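Local coordinates for hypothetical protein (Nostoc punctiforme, PDB 2INB), which belongs to the XisH family and probably takes part, with XisF and XisI, in site-specific recombination of nitrogen-fixation genes in cyanobacteria, at residues V100-Y105 / M125-V130. Sequence-based numbering, arbitrary orientation.
Sequences VPLTTY and MLIYDV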
ATOM      1  N   VAL A 100      13.827   6.347  -3.631  1.00 15.73           N
ATOM      2  CA  VAL A 100      13.177   7.612  -3.827  1.00 16.72           C
ATOM      3  C   VAL A 100      14.203   8.728  -4.044  1.00 16.52           C
ATOM      4  O   VAL A 100      15.332   8.660  -3.507  1.00 15.38           O
ATOM      5  CB  VAL A 100      12.194   8.023  -2.739  1.00 20.96           C
ATOM      6  CG1 VAL A 100      11.253   6.831  -2.330  1.00 21.22           C
ATOM      7  CG2 VAL A 100      12.900   8.569  -1.519  1.00 20.54           C
ATOM      8  N   PRO A 101      13.822   9.749  -4.830  1.00 16.21           N
ATOM      9  CA  PRO A 101      14.735  10.874  -5.070  1.00 13.33           C
ATOM     10  C   PRO A 101      15.080  11.653  -3.811  1.00 16.14           C
ATOM     11  O   PRO A 101      14.256  11.761  -2.880  1.00 15.46           O
ATOM     12  CB  PRO A 101      13.952  11.746  -6.054  1.00 16.51           C
ATOM     13  CG  PRO A 101      12.962  10.875  -6.684  1.00 19.93           C
ATOM     14  CD  PRO A 101      12.570   9.952  -5.575  1.00 17.21           C
ATOM     15  N   LEU A 102      16.283  12.214  -3.792  1.00 16.24           N
ATOM     16  CA  LEU A 102      16.758  13.025  -2.692  1.00 16.98           C
ATOM     17  C   LEU A 102      15.791  14.177  -2.394  1.00 15.64           C
ATOM     18  O   LEU A 102      15.521  14.460  -1.223  1.00 17.18           O
ATOM     19  CB  LEU A 102      18.172  13.592  -2.982  1.00 18.19           C
ATOM     20  CG  LEU A 102      18.802  14.383  -1.836  1.00 14.85           C
ATOM     21  CD1 LEU A 102      18.884  13.705  -0.489  1.00 18.28           C
ATOM     22  CD2 LEU A 102      20.217  14.830  -2.306  1.00 19.09           C
ATOM     23  N   THR A 103      15.263  14.838  -3.427  1.00 15.14           N
ATOM     24  CA  THR A 103      14.319  15.984  -3.229  1.00 17.37           C
ATOM     25  C   THR A 103      13.104  15.525  -2.420  1.00 17.31           C
ATOM     26  O   THR A 103      12.658  16.201  -1.492  1.00 18.51           O
ATOM     27  CB  THR A 103      13.879  16.610  -4.558  1.00 20.07           C
ATOM     28  OG1 THR A 103      13.372  15.607  -5.440  1.00 20.21           O
ATOM     29  CG2 THR A 103      15.076  17.304  -5.247  1.00 21.03           C
ATOM     30  N   THR A 104      12.585  14.346  -2.750  1.00 14.69           N
ATOM     31  CA  THR A 104      11.419  13.795  -2.024  1.00 16.48           C
ATOM     32  C   THR A 104      11.798  13.378  -0.595  1.00 14.95           C
ATOM     33  O   THR A 104      11.048  13.611   0.366  1.00 16.82           O
ATOM     34  CB  THR A 104      10.895  12.566  -2.774  1.00 16.97           C
ATOM     35  OG1 THR A 104      10.683  12.906  -4.137  1.00 21.79           O
ATOM     36  CG2 THR A 104       9.612  11.976  -2.127  1.00 18.97           C
ATOM     37  N   TYR A 105      12.985  12.807  -0.457  1.00 14.55           N
ATOM     38  CA  TYR A 105      13.473  12.381   0.845  1.00 15.81           C
ATOM     39  C   TYR A 105      13.568  13.601   1.780  1.00 17.26           C
ATOM     40  O   TYR A 105      13.187  13.536   2.948  1.00 18.07           O
ATOM     41  CB  TYR A 105      14.846  11.720   0.735  1.00 16.95           C
ATOM     42  CG  TYR A 105      15.409  11.317   2.077  1.00 16.88           C
ATOM     43  CD1 TYR A 105      14.818  10.284   2.803  1.00 20.14           C
ATOM     44  CD2 TYR A 105      16.518  11.959   2.608  1.00 24.05           C
ATOM     45  CE1 TYR A 105      15.302   9.918   4.043  1.00 25.95           C
ATOM     46  CE2 TYR A 105      17.015  11.591   3.865  1.00 23.57           C
ATOM     47  CZ  TYR A 105      16.390  10.575   4.554  1.00 23.90           C
ATOM     48  OH  TYR A 105      16.864  10.229   5.800  1.00 37.27           O
HETATM   49  N   MSE A 125      15.177   1.992   2.438  0.50 13.97           N
HETATM   50  CA  MSE A 125      15.136   2.913   1.299  0.50 13.30           C
HETATM   51  C   MSE A 125      16.509   3.115   0.641  0.50 13.96           C
HETATM   52  O   MSE A 125      17.561   2.956   1.271  0.50 13.54           O
HETATM   53  CB  MSE A 125      14.529   4.257   1.706  0.50 15.55           C
HETATM   54  CG  MSE A 125      13.076   4.136   2.125  0.50 11.00           C
HETATM   55 SE   MSE A 125      12.347   5.874   2.703  0.37 22.46          SE
HETATM   56  CE  MSE A 125      13.470   5.964   4.306  0.50 17.06           C
ATOM     57  N   LEU A 126      16.462   3.424  -0.643  0.50 14.37           N
ATOM     58  CA  LEU A 126      17.623   3.827  -1.416  0.50 15.06           C
ATOM     59  C   LEU A 126      17.365   5.276  -1.814  0.50 14.89           C
ATOM     60  O   LEU A 126      16.438   5.542  -2.572  0.50 15.30           O
ATOM     61  CB  LEU A 126      17.778   2.902  -2.611  0.50 17.41           C
ATOM     62  CG  LEU A 126      18.971   3.126  -3.542  0.50 17.18           C
ATOM     63  CD1 LEU A 126      20.261   3.106  -2.707  0.50 24.81           C
ATOM     64  CD2 LEU A 126      18.985   2.094  -4.665  0.50 15.35           C
ATOM     65  N   ILE A 127      18.132   6.211  -1.255  1.00 13.64           N
ATOM     66  CA  ILE A 127      17.951   7.597  -1.608  1.00 15.23           C
ATOM     67  C   ILE A 127      18.935   7.942  -2.719  1.00 16.13           C
ATOM     68  O   ILE A 127      20.165   7.818  -2.532  1.00 14.71           O
ATOM     69  CB  ILE A 127      18.161   8.532  -0.430  1.00 16.34           C
ATOM     70  CG1 ILE A 127      17.383   8.032   0.805  1.00 16.18           C
ATOM     71  CG2 ILE A 127      17.743   9.954  -0.830  1.00 17.21           C
ATOM     72  CD1 ILE A 127      15.911   7.790   0.565  1.00 15.86           C
ATOM     73  N   TYR A 128      18.397   8.386  -3.856  1.00 14.04           N
ATOM     74  CA  TYR A 128      19.232   8.672  -5.052  1.00 14.00           C
ATOM     75  C   TYR A 128      19.094  10.130  -5.480  1.00 15.72           C
ATOM     76  O   TYR A 128      18.023  10.717  -5.401  1.00 15.24           O
ATOM     77  CB  TYR A 128      18.903   7.751  -6.217  1.00 15.74           C
ATOM     78  CG  TYR A 128      17.489   7.830  -6.803  1.00 15.09           C
ATOM     79  CD1 TYR A 128      16.432   7.093  -6.233  1.00 16.34           C
ATOM     80  CD2 TYR A 128      17.202   8.541  -7.976  1.00 16.38           C
ATOM     81  CE1 TYR A 128      15.159   7.144  -6.769  1.00 14.75           C
ATOM     82  CE2 TYR A 128      15.929   8.568  -8.513  1.00 17.26           C
ATOM     83  CZ  TYR A 128      14.914   7.877  -7.935  1.00 17.10           C
ATOM     84  OH  TYR A 128      13.683   7.913  -8.542  1.00 17.31           O
ATOM     85  N   ASP A 129      20.195  10.674  -5.956  1.00 12.60           N
ATOM     86  CA  ASP A 129      20.198  12.022  -6.473  1.00 12.26           C
ATOM     87  C   ASP A 129      19.968  11.951  -7.962  1.00 14.54           C
ATOM     88  O   ASP A 129      20.707  11.293  -8.664  1.00 13.27           O
ATOM     89  CB  ASP A 129      21.520  12.718  -6.140  1.00 14.60           C
ATOM     90  CG  ASP A 129      21.545  14.139  -6.622  1.00 14.70           C
ATOM     91  OD1 ASP A 129      21.908  14.381  -7.773  1.00 17.57           O
ATOM     92  OD2 ASP A 129      21.115  15.037  -5.870  1.00 16.72           O
ATOM     93  N   VAL A 130      18.896  12.588  -8.428  1.00 13.96           N
ATOM     94  CA  VAL A 130      18.542  12.545  -9.842  1.00 15.14           C
ATOM     95  C   VAL A 130      19.522  13.272 -10.770  1.00 14.88           C
ATOM     96  O   VAL A 130      19.946  12.709 -11.779  1.00 16.75           O
ATOM     97  CB  VAL A 130      17.100  13.054 -10.048  1.00 15.35           C
ATOM     98  CG1 VAL A 130      16.778  13.139 -11.538  1.00 16.59           C
ATOM     99  CG2 VAL A 130      16.100  12.113  -9.311  1.00 15.65           C
TER
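The Tyr128 ring lies flat against Pro101, whose CA sits over its centre, 4.1 Å from the centroid and 8° off the normal: a CH-pi contact. With CG between the backbone N and the carbonyl carbon (chi1 63°), the ring turns back over strand 94-101, and Pro101 CG comes 3.6 Å from the phenolic OH, which hydrogen-bonds to Lys61 O. Replacing Tyr128 by an alanine would probably uncover this side of Pro101 and leave the carbonyl of Lys61 without its phenol partner. On the other face of the sheet, Ile127 reaches under the helix 102-106. Its CG1 makes a CH-pi contact over the Tyr105 ring, offset toward the rim, its CD1 approaches Val100 CG2 (3.7 Å), and CG2 packs 3.7 Å from Leu102 CA. Parallel register is fixed by Val100 N to Leu126 O (2.9 Å) and Tyr128 N to Val100 O (3.1 Å, N-H...O 166°). Leu102 N then donates to Tyr128 O (2.8 Å), carrying the ladder past Pro101, the helix N-cap, to the first residue of helix 102-106. Strand 125-129, between 94-101 and 134-139 in this PDDEXK-clan sheet, thus meets its parallel neighbour through three backbone hydrogen bonds, with apolar and CH-pi contacts on both faces.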